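Local coordinates for protein glucose-6-phosphate isomerase (Chlamydia trachomatis D/UW-3/CX, PDB 6OTU) that catalyses the reversible isomerization of glucose-6-phosphate to fructose-6-phosphate, the aldose-ketose interconversion at the second step of glycolysis, at residues K12-C17 / I368-S373; I81-C86 / I361-K366; I92-R95 / S101-R104. All coordinates share one frame; numbering follows the deposited sequence.

Interaction 1. Residues K12-C17 / I368-S373; sequences KGFLDC and ISFRTS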
loop_
_atom_site.group_PDB
_atom_site.type_symbol
_atom_site.label_atom_id
_atom_site.label_comp_id
_atom_site.label_asym_id
_atom_site.label_seq_id
_atom_site.Cartn_x
_atom_site.Cartn_y
_atom_site.Cartn_z
ATOM N N LYS A 12 -2.516 -36.029 8.768
ATOM C CA LYS A 12 -1.590 -35.471 9.751
ATOM C C LYS A 12 -1.598 -33.948 9.671
ATOM O O LYS A 12 -1.312 -33.378 8.614
ATOM C CB LYS A 12 -0.168 -36.012 9.537
ATOM N N GLY A 13 -1.933 -33.294 10.788
ATOM C CA GLY A 13 -2.005 -31.847 10.820
ATOM C C GLY A 13 -0.640 -31.190 10.667
ATOM O O GLY A 13 0.416 -31.826 10.740
ATOM N N PHE A 14 -0.676 -29.870 10.470
ATOM C CA PHE A 14 0.516 -29.112 10.094
ATOM C C PHE A 14 1.700 -29.417 11.016
ATOM O O PHE A 14 2.755 -29.873 10.561
ATOM C CB PHE A 14 0.178 -27.616 10.089
ATOM C CG PHE A 14 1.367 -26.718 9.874
ATOM C CD1 PHE A 14 2.191 -26.883 8.767
ATOM C CD2 PHE A 14 1.652 -25.693 10.773
ATOM C CE1 PHE A 14 3.280 -26.047 8.557
ATOM C CE2 PHE A 14 2.732 -24.846 10.569
ATOM C CZ PHE A 14 3.551 -25.019 9.462
ATOM N N LEU A 15 1.527 -29.208 12.324
ATOM C CA LEU A 15 2.615 -29.365 13.290
ATOM C C LEU A 15 3.010 -30.817 13.535
ATOM O O LEU A 15 4.082 -31.054 14.113
ATOM C CB LEU A 15 2.241 -28.728 14.630
ATOM C CG LEU A 15 1.998 -27.219 14.631
ATOM C CD1 LEU A 15 1.531 -26.739 15.996
ATOM C CD2 LEU A 15 3.253 -26.465 14.184
ATOM N N ASP A 16 2.188 -31.784 13.120
ATOM C CA ASP A 16 2.448 -33.194 13.385
ATOM C C ASP A 16 3.194 -33.897 12.261
ATOM O O ASP A 16 3.569 -35.058 12.429
ATOM C CB ASP A 16 1.141 -33.954 13.633
ATOM C CG ASP A 16 0.354 -33.401 14.794
ATOM O OD1 ASP A 16 0.978 -33.001 15.805
ATOM O OD2 ASP A 16 -0.890 -33.370 14.686
ATOM N N CYS A 17 3.399 -33.239 11.122
ATOM C CA CYS A 17 4.173 -33.832 10.037
ATOM C C CYS A 17 5.653 -33.951 10.385
ATOM O O CYS A 17 6.278 -32.980 10.820
ATOM C CB CYS A 17 3.998 -33.035 8.749
ATOM S SG CYS A 17 2.287 -32.745 8.258
ATOM N N ILE A 368 -5.884 -23.036 16.153
ATOM C CA ILE A 368 -4.542 -23.456 15.766
ATOM C C ILE A 368 -3.511 -22.842 16.705
ATOM O O ILE A 368 -3.769 -21.861 17.404
ATOM C CB ILE A 368 -4.241 -23.094 14.300
ATOM C CG1 ILE A 368 -4.299 -21.591 14.113
ATOM C CG2 ILE A 368 -5.211 -23.822 13.342
ATOM C CD1 ILE A 368 -4.080 -21.166 12.698
ATOM N N SER A 369 -2.318 -23.437 16.722
ATOM C CA SER A 369 -1.233 -22.984 17.586
ATOM C C SER A 369 -0.048 -22.446 16.793
ATOM O O SER A 369 1.067 -22.363 17.313
ATOM C CB SER A 369 -0.774 -24.113 18.500
ATOM O OG SER A 369 -1.809 -24.473 19.388
ATOM N N PHE A 370 -0.266 -22.068 15.545
ATOM C CA PHE A 370 0.773 -21.480 14.726
ATOM C C PHE A 370 0.166 -20.281 14.008
ATOM O O PHE A 370 -1.037 -20.008 14.115
ATOM C CB PHE A 370 1.345 -22.522 13.753
ATOM C CG PHE A 370 0.291 -23.242 12.963
ATOM C CD1 PHE A 370 -0.345 -24.373 13.485
ATOM C CD2 PHE A 370 -0.076 -22.785 11.698
ATOM C CE1 PHE A 370 -1.325 -25.029 12.761
ATOM C CE2 PHE A 370 -1.052 -23.438 10.959
ATOM C CZ PHE A 370 -1.687 -24.560 11.498
ATOM N N ARG A 371 1.001 -19.568 13.268
ATOM C CA ARG A 371 0.596 -18.341 12.599
ATOM C C ARG A 371 0.297 -18.617 11.135
ATOM O O ARG A 371 0.964 -19.434 10.495
ATOM C CB ARG A 371 1.675 -17.257 12.744
ATOM C CG ARG A 371 1.980 -16.982 14.216
ATOM C CD ARG A 371 2.722 -15.692 14.449
ATOM N NE ARG A 371 2.998 -15.483 15.874
ATOM C CZ ARG A 371 2.246 -14.744 16.683
ATOM N NH1 ARG A 371 1.161 -14.135 16.215
ATOM N NH2 ARG A 371 2.576 -14.610 17.964
ATOM N N THR A 372 -0.720 -17.944 10.610
ATOM C CA THR A 372 -1.088 -18.154 9.219
ATOM C C THR A 372 -0.654 -16.980 8.345
ATOM O O THR A 372 0.550 -16.717 8.241
ATOM C CB THR A 372 -2.578 -18.413 9.124
ATOM O OG1 THR A 372 -3.268 -17.438 9.918
ATOM C CG2 THR A 372 -2.871 -19.832 9.640
ATOM N N SER A 373 -1.594 -16.274 7.709
ATOM C CA SER A 373 -1.201 -15.269 6.722
ATOM C C SER A 373 -0.274 -14.230 7.345
ATOM O O SER A 373 -0.508 -13.800 8.479
ATOM C CB SER A 373 -2.408 -14.556 6.108
ATOM O OG SER A 373 -1.960 -13.646 5.108
#

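Interaction 2. Residues I81-C86 / I361-K366; sequences IKQMEC and ISREGK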
loop_
_atom_site.group_PDB
_atom_site.type_symbol
_atom_site.label_atom_id
_atom_site.label_comp_id
_atom_site.label_asym_id
_atom_site.label_seq_id
_atom_site.Cartn_x
_atom_site.Cartn_y
_atom_site.Cartn_z
ATOM N N ILE A 81 -0.832 -31.371 -3.466
ATOM C CA ILE A 81 -1.244 -31.607 -4.849
ATOM C C ILE A 81 -2.636 -32.243 -4.906
ATOM O O ILE A 81 -3.465 -31.884 -5.756
ATOM C CB ILE A 81 -0.195 -32.472 -5.583
ATOM C CG1 ILE A 81 1.129 -31.701 -5.744
ATOM C CG2 ILE A 81 -0.746 -32.965 -6.930
ATOM C CD1 ILE A 81 1.058 -30.485 -6.665
ATOM N N LYS A 82 -2.914 -33.208 -4.019
ATOM C CA LYS A 82 -4.231 -33.833 -4.017
ATOM C C LYS A 82 -5.309 -32.810 -3.682
ATOM O O LYS A 82 -6.386 -32.811 -4.286
ATOM C CB LYS A 82 -4.275 -35.007 -3.037
ATOM N N GLN A 83 -5.023 -31.901 -2.752
ATOM C CA GLN A 83 -6.011 -30.881 -2.420
ATOM C C GLN A 83 -6.219 -29.910 -3.581
ATOM O O GLN A 83 -7.343 -29.455 -3.816
ATOM C CB GLN A 83 -5.593 -30.140 -1.148
ATOM C CG GLN A 83 -5.567 -31.025 0.113
ATOM C CD GLN A 83 -5.304 -30.207 1.374
ATOM O OE1 GLN A 83 -6.108 -29.349 1.748
ATOM N NE2 GLN A 83 -4.163 -30.456 2.021
ATOM N N MET A 84 -5.155 -29.582 -4.321
ATOM C CA MET A 84 -5.310 -28.713 -5.486
ATOM C C MET A 84 -6.193 -29.370 -6.540
ATOM O O MET A 84 -7.081 -28.724 -7.107
ATOM C CB MET A 84 -3.941 -28.357 -6.072
ATOM C CG MET A 84 -3.967 -27.481 -7.330
ATOM S SD MET A 84 -4.847 -25.890 -7.169
ATOM C CE MET A 84 -3.777 -24.891 -6.099
ATOM N N GLU A 85 -5.975 -30.661 -6.801
ATOM C CA GLU A 85 -6.855 -31.381 -7.714
ATOM C C GLU A 85 -8.292 -31.315 -7.234
ATOM O O GLU A 85 -9.196 -30.932 -7.987
ATOM C CB GLU A 85 -6.427 -32.838 -7.835
ATOM C CG GLU A 85 -5.212 -33.079 -8.659
ATOM C CD GLU A 85 -4.985 -34.559 -8.872
ATOM O OE1 GLU A 85 -5.903 -35.219 -9.419
ATOM O OE2 GLU A 85 -3.904 -35.058 -8.473
ATOM N N CYS A 86 -8.514 -31.691 -5.970
ATOM C CA CYS A 86 -9.853 -31.689 -5.392
ATOM C C CYS A 86 -10.529 -30.339 -5.600
ATOM O O CYS A 86 -11.679 -30.275 -6.051
ATOM C CB CYS A 86 -9.776 -32.060 -3.902
ATOM S SG CYS A 86 -9.756 -33.888 -3.606
ATOM N N ILE A 361 -8.563 -20.784 12.919
ATOM C CA ILE A 361 -9.146 -22.095 13.189
ATOM C C ILE A 361 -8.931 -22.982 11.965
ATOM O O ILE A 361 -8.881 -22.497 10.829
ATOM C CB ILE A 361 -10.652 -22.021 13.534
ATOM C CG1 ILE A 361 -11.410 -21.303 12.425
ATOM C CG2 ILE A 361 -10.871 -21.360 14.877
ATOM C CD1 ILE A 361 -12.255 -22.232 11.622
ATOM N N SER A 362 -8.811 -24.293 12.209
ATOM C CA SER A 362 -8.605 -25.302 11.170
ATOM C C SER A 362 -9.924 -25.677 10.488
ATOM O O SER A 362 -11.019 -25.420 11.002
ATOM C CB SER A 362 -7.984 -26.568 11.770
ATOM O OG SER A 362 -8.929 -27.300 12.545
ATOM N N ARG A 363 -9.812 -26.336 9.325
ATOM C CA ARG A 363 -10.998 -26.865 8.645
ATOM C C ARG A 363 -11.748 -27.870 9.507
ATOM O O ARG A 363 -12.904 -28.183 9.206
ATOM C CB ARG A 363 -10.621 -27.514 7.312
ATOM C CG ARG A 363 -10.235 -26.519 6.214
ATOM C CD ARG A 363 -9.684 -27.203 4.950
ATOM N NE ARG A 363 -8.493 -28.014 5.215
ATOM C CZ ARG A 363 -7.754 -28.599 4.278
ATOM N NH1 ARG A 363 -8.076 -28.463 2.998
ATOM N NH2 ARG A 363 -6.690 -29.322 4.618
ATOM N N GLU A 364 -11.128 -28.374 10.573
ATOM C CA GLU A 364 -11.787 -29.243 11.538
ATOM C C GLU A 364 -12.377 -28.471 12.731
ATOM O O GLU A 364 -12.879 -29.087 13.676
ATOM C CB GLU A 364 -10.800 -30.324 12.011
ATOM N N GLY A 365 -12.342 -27.142 12.707
ATOM C CA GLY A 365 -12.925 -26.359 13.784
ATOM C C GLY A 365 -12.061 -26.151 15.013
ATOM O O GLY A 365 -12.551 -25.591 16.006
ATOM N N LYS A 366 -10.799 -26.576 14.987
ATOM C CA LYS A 366 -9.904 -26.441 16.132
ATOM C C LYS A 366 -9.090 -25.156 16.032
ATOM O O LYS A 366 -8.623 -24.784 14.948
ATOM C CB LYS A 366 -8.965 -27.647 16.228
#

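Interaction 3. Residues I92-R95 / S101-R104; sequences IMNR and SESR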
loop_
_atom_site.group_PDB
_atom_site.type_symbol
_atom_site.label_atom_id
_atom_site.label_comp_id
_atom_site.label_asym_id
_atom_site.label_seq_id
_atom_site.Cartn_x
_atom_site.Cartn_y
_atom_site.Cartn_z
ATOM N N ILE A 92 -15.903 -30.126 -2.236
ATOM C CA ILE A 92 -16.346 -29.144 -1.243
ATOM C C ILE A 92 -15.174 -28.701 -0.367
ATOM O O ILE A 92 -14.963 -29.242 0.725
ATOM C CB ILE A 92 -17.489 -29.714 -0.378
ATOM C CG1 ILE A 92 -18.566 -30.349 -1.262
ATOM C CG2 ILE A 92 -18.081 -28.625 0.507
ATOM C CD1 ILE A 92 -19.442 -29.332 -1.975
ATOM N N MET A 93 -14.420 -27.700 -0.816
ATOM C CA MET A 93 -13.281 -27.227 -0.041
ATOM C C MET A 93 -13.625 -26.065 0.889
ATOM O O MET A 93 -12.906 -25.830 1.865
ATOM C CB MET A 93 -12.138 -26.822 -0.984
ATOM C CG MET A 93 -11.786 -27.879 -2.038
ATOM S SD MET A 93 -11.009 -29.367 -1.349
ATOM C CE MET A 93 -9.507 -28.671 -0.643
ATOM N N ASN A 94 -14.700 -25.340 0.625
ATOM C CA ASN A 94 -15.091 -24.205 1.462
ATOM C C ASN A 94 -16.031 -24.743 2.536
ATOM O O ASN A 94 -17.250 -24.732 2.379
ATOM C CB ASN A 94 -15.738 -23.128 0.600
ATOM C CG ASN A 94 -16.231 -21.952 1.394
ATOM O OD1 ASN A 94 -15.975 -21.847 2.591
ATOM N ND2 ASN A 94 -16.924 -21.034 0.724
ATOM N N ARG A 95 -15.468 -25.239 3.636
ATOM C CA ARG A 95 -16.324 -25.720 4.713
ATOM C C ARG A 95 -15.512 -25.906 5.984
ATOM O O ARG A 95 -14.296 -26.107 5.947
ATOM C CB ARG A 95 -17.017 -27.030 4.343
ATOM C CG ARG A 95 -16.093 -28.215 4.244
ATOM C CD ARG A 95 -16.905 -29.497 4.057
ATOM N NE ARG A 95 -17.835 -29.759 5.156
ATOM C CZ ARG A 95 -17.771 -30.828 5.944
ATOM N NH1 ARG A 95 -16.817 -31.732 5.750
ATOM N NH2 ARG A 95 -18.662 -30.997 6.920
ATOM N N SER A 101 -21.223 -23.549 8.334
ATOM C CA SER A 101 -20.259 -22.946 7.417
ATOM C C SER A 101 -20.903 -22.899 6.035
ATOM O O SER A 101 -21.998 -23.430 5.832
ATOM C CB SER A 101 -18.945 -23.734 7.400
ATOM O OG SER A 101 -18.878 -24.602 6.276
ATOM N N GLU A 102 -20.202 -22.285 5.068
ATOM C CA GLU A 102 -20.790 -22.097 3.740
ATOM C C GLU A 102 -20.919 -23.419 2.977
ATOM O O GLU A 102 -21.889 -23.606 2.225
ATOM C CB GLU A 102 -19.979 -21.075 2.934
ATOM C CG GLU A 102 -19.745 -19.763 3.682
ATOM C CD GLU A 102 -19.249 -18.627 2.790
ATOM O OE1 GLU A 102 -18.654 -18.888 1.722
ATOM O OE2 GLU A 102 -19.465 -17.461 3.158
ATOM N N SER A 103 -19.948 -24.330 3.132
ATOM C CA SER A 103 -20.020 -25.714 2.636
ATOM C C SER A 103 -20.307 -25.777 1.128
ATOM O O SER A 103 -21.373 -26.198 0.690
ATOM C CB SER A 103 -21.069 -26.513 3.421
ATOM O OG SER A 103 -20.928 -27.900 3.176
ATOM N N ARG A 104 -19.315 -25.406 0.323
ATOM C CA ARG A 104 -19.542 -25.379 -1.116
ATOM C C ARG A 104 -18.211 -25.541 -1.830
ATOM O O ARG A 104 -17.148 -25.443 -1.208
ATOM C CB ARG A 104 -20.248 -24.086 -1.545
ATOM C CG ARG A 104 -19.563 -22.817 -1.147
ATOM C CD ARG A 104 -20.615 -21.741 -0.971
ATOM N NE ARG A 104 -20.083 -20.397 -1.134
ATOM C CZ ARG A 104 -20.760 -19.286 -0.851
ATOM N NH1 ARG A 104 -22.005 -19.356 -0.391
ATOM N NH2 ARG A 104 -20.185 -18.101 -1.023
#

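Interaction 1. Residues K12-C17 / I368-S373
Phe14 drives one edge of its ring into a face of Phe370, an edge-to-face pair with centroids 4.5 Å apart and planes inclined at 57°. The leading atom is CD2 of Phe14, which stands over the middle of the Phe370 ring and lies 3.5 Å from Phe370 CD2. Leu15 flanks the pair: its CG is 3.9 Å from CD1 of Phe370, and its CD1 reaches on toward the CB of Ser369. The opposite face of Phe370 is backed, off centre, by the CB of Ile368 from its own loop.

Two features place the Phe14 ring. The Phe14 side chain, extended away from its own amide N (chi1 173°), reaches across to the partner loop, and the short 3-10 segment 14-16 presents Phe14 and Leu15 ahead of helix 18-26, whose N-cap is Cys17. Trp487 extends the cluster, meeting Phe14 edge-to-face and also packing on Phe370. Arg371 forms a salt bridge with Asp397 of the second subunit, so this loop also belongs to the dimer interface. The N-terminal arm is held by aromatic and aliphatic contact, so the fit depends on shape and ring orientation, with no hydrogen bond between the segments to direct it.

Interaction 2. Residues I81-C86 / I361-K366
Helix 80-89 faces a loop folded as a type I beta turn from Ser362 to Gly365, and the backbones stay far apart, 12.8 Å between the CA atoms of Gln83 and Arg363, so two long side chains bridge the distance. They arrive from opposite directions and meet through a bifurcated-acceptor arrangement in which one amide oxygen takes two guanidinium donors. Gln83 OE1 sits at the edge of the Arg363 guanidinium, near its plane, and the amide is turned 30° from that plane. The bond from Arg363 NH2 to Gln83 OE1 is weak, bent to 128° at the hydrogen. Arg363 reaches the amide through a chain that kinks at chi3 (-59°).

Each partner has a second contact. Gln83 NE2 donates to the carbonyl O of Arg78, consistent with the amide orientation that turns OE1 to the arginine, while Arg363 packs on Phe485 of helix 466-487. The turn carrying Arg363 is closed by Gly365 N bonding to Ser362 O at 2.8 Å, and Ser362 OG accepts from Lys366 N at 3.2 Å. This contact joins helix 80-89 to the loop before strand 375-377, and the other arm runs from Arg363 NH1 to Gln83 OE1, modelled at 2.5 Å, a doubtfully short length.

Interaction 3. Residues I92-R95 / S101-R104
Asn94 and Arg104 form a single antiparallel bridge, a hydrogen-bonded pair that closes the loop between the two segments. Asn94 N donates to Arg104 O at 3.1 Å, and Arg104 N returns a bond to Asn94 O at 3.0 Å. Because Ser103 and Arg104 both face Asn94, the bridge carries a G1 beta bulge, with Ser103 at positive phi (55°); opposite the bulge, Asn94 is itself the centre of an inverse gamma turn.

Among the side chains, the Asn94 amide, swung to the far side of CB from its own N by a chi1 of 177°, sends ND2 to Glu102 OE1 at 2.9 Å, meeting that oxygen on its anti side. The same OE1 lies above one face of the Arg104 guanidinium, 3.2 Å from NH2, a salt bridge of charge alone with no N-H aimed at it. Asn490 holds the amide through OD1, so both of its polar atoms are engaged.

Van der Waals contact borders the bridge: Ile92 CG2 rests 3.5 Å from Arg104 N, and Arg95 CB approaches Ser103 CA at 3.7 Å. Ser101 OG accepts from Ile96 N within the loop.

Glu102 touches Gln494 near the substrate pocket, its side chain about 8 Å from bound glucose-6-phosphate and not in direct contact with it. OE1 of Glu102, bonded to Asn94 and charge-paired with Arg104, links the two; both would be expected to stabilise the carboxylate's negative charge.

In the fold
From the N terminus, the arm at 12-17 makes the longest closure: interaction 1 brings it to 368-373, just ahead of strand 375-377 of the mixed sheet. Within that span, helix 80-89 meets 361-366 in interaction 2, and within that in turn the chain after the helix doubles back on itself in interaction 3, a local hairpin-like closure with only five residues between its segments. The three are thus concentric and none cross. Neighbours touch: Ile368 packs on Ser362 between interactions 1 and 2, and Met93 packs on Cys86 and Arg363 between 2 and 3. Interactions 1 and 2 both border the second subunit, whereas interaction 3 lies nearest the substrate.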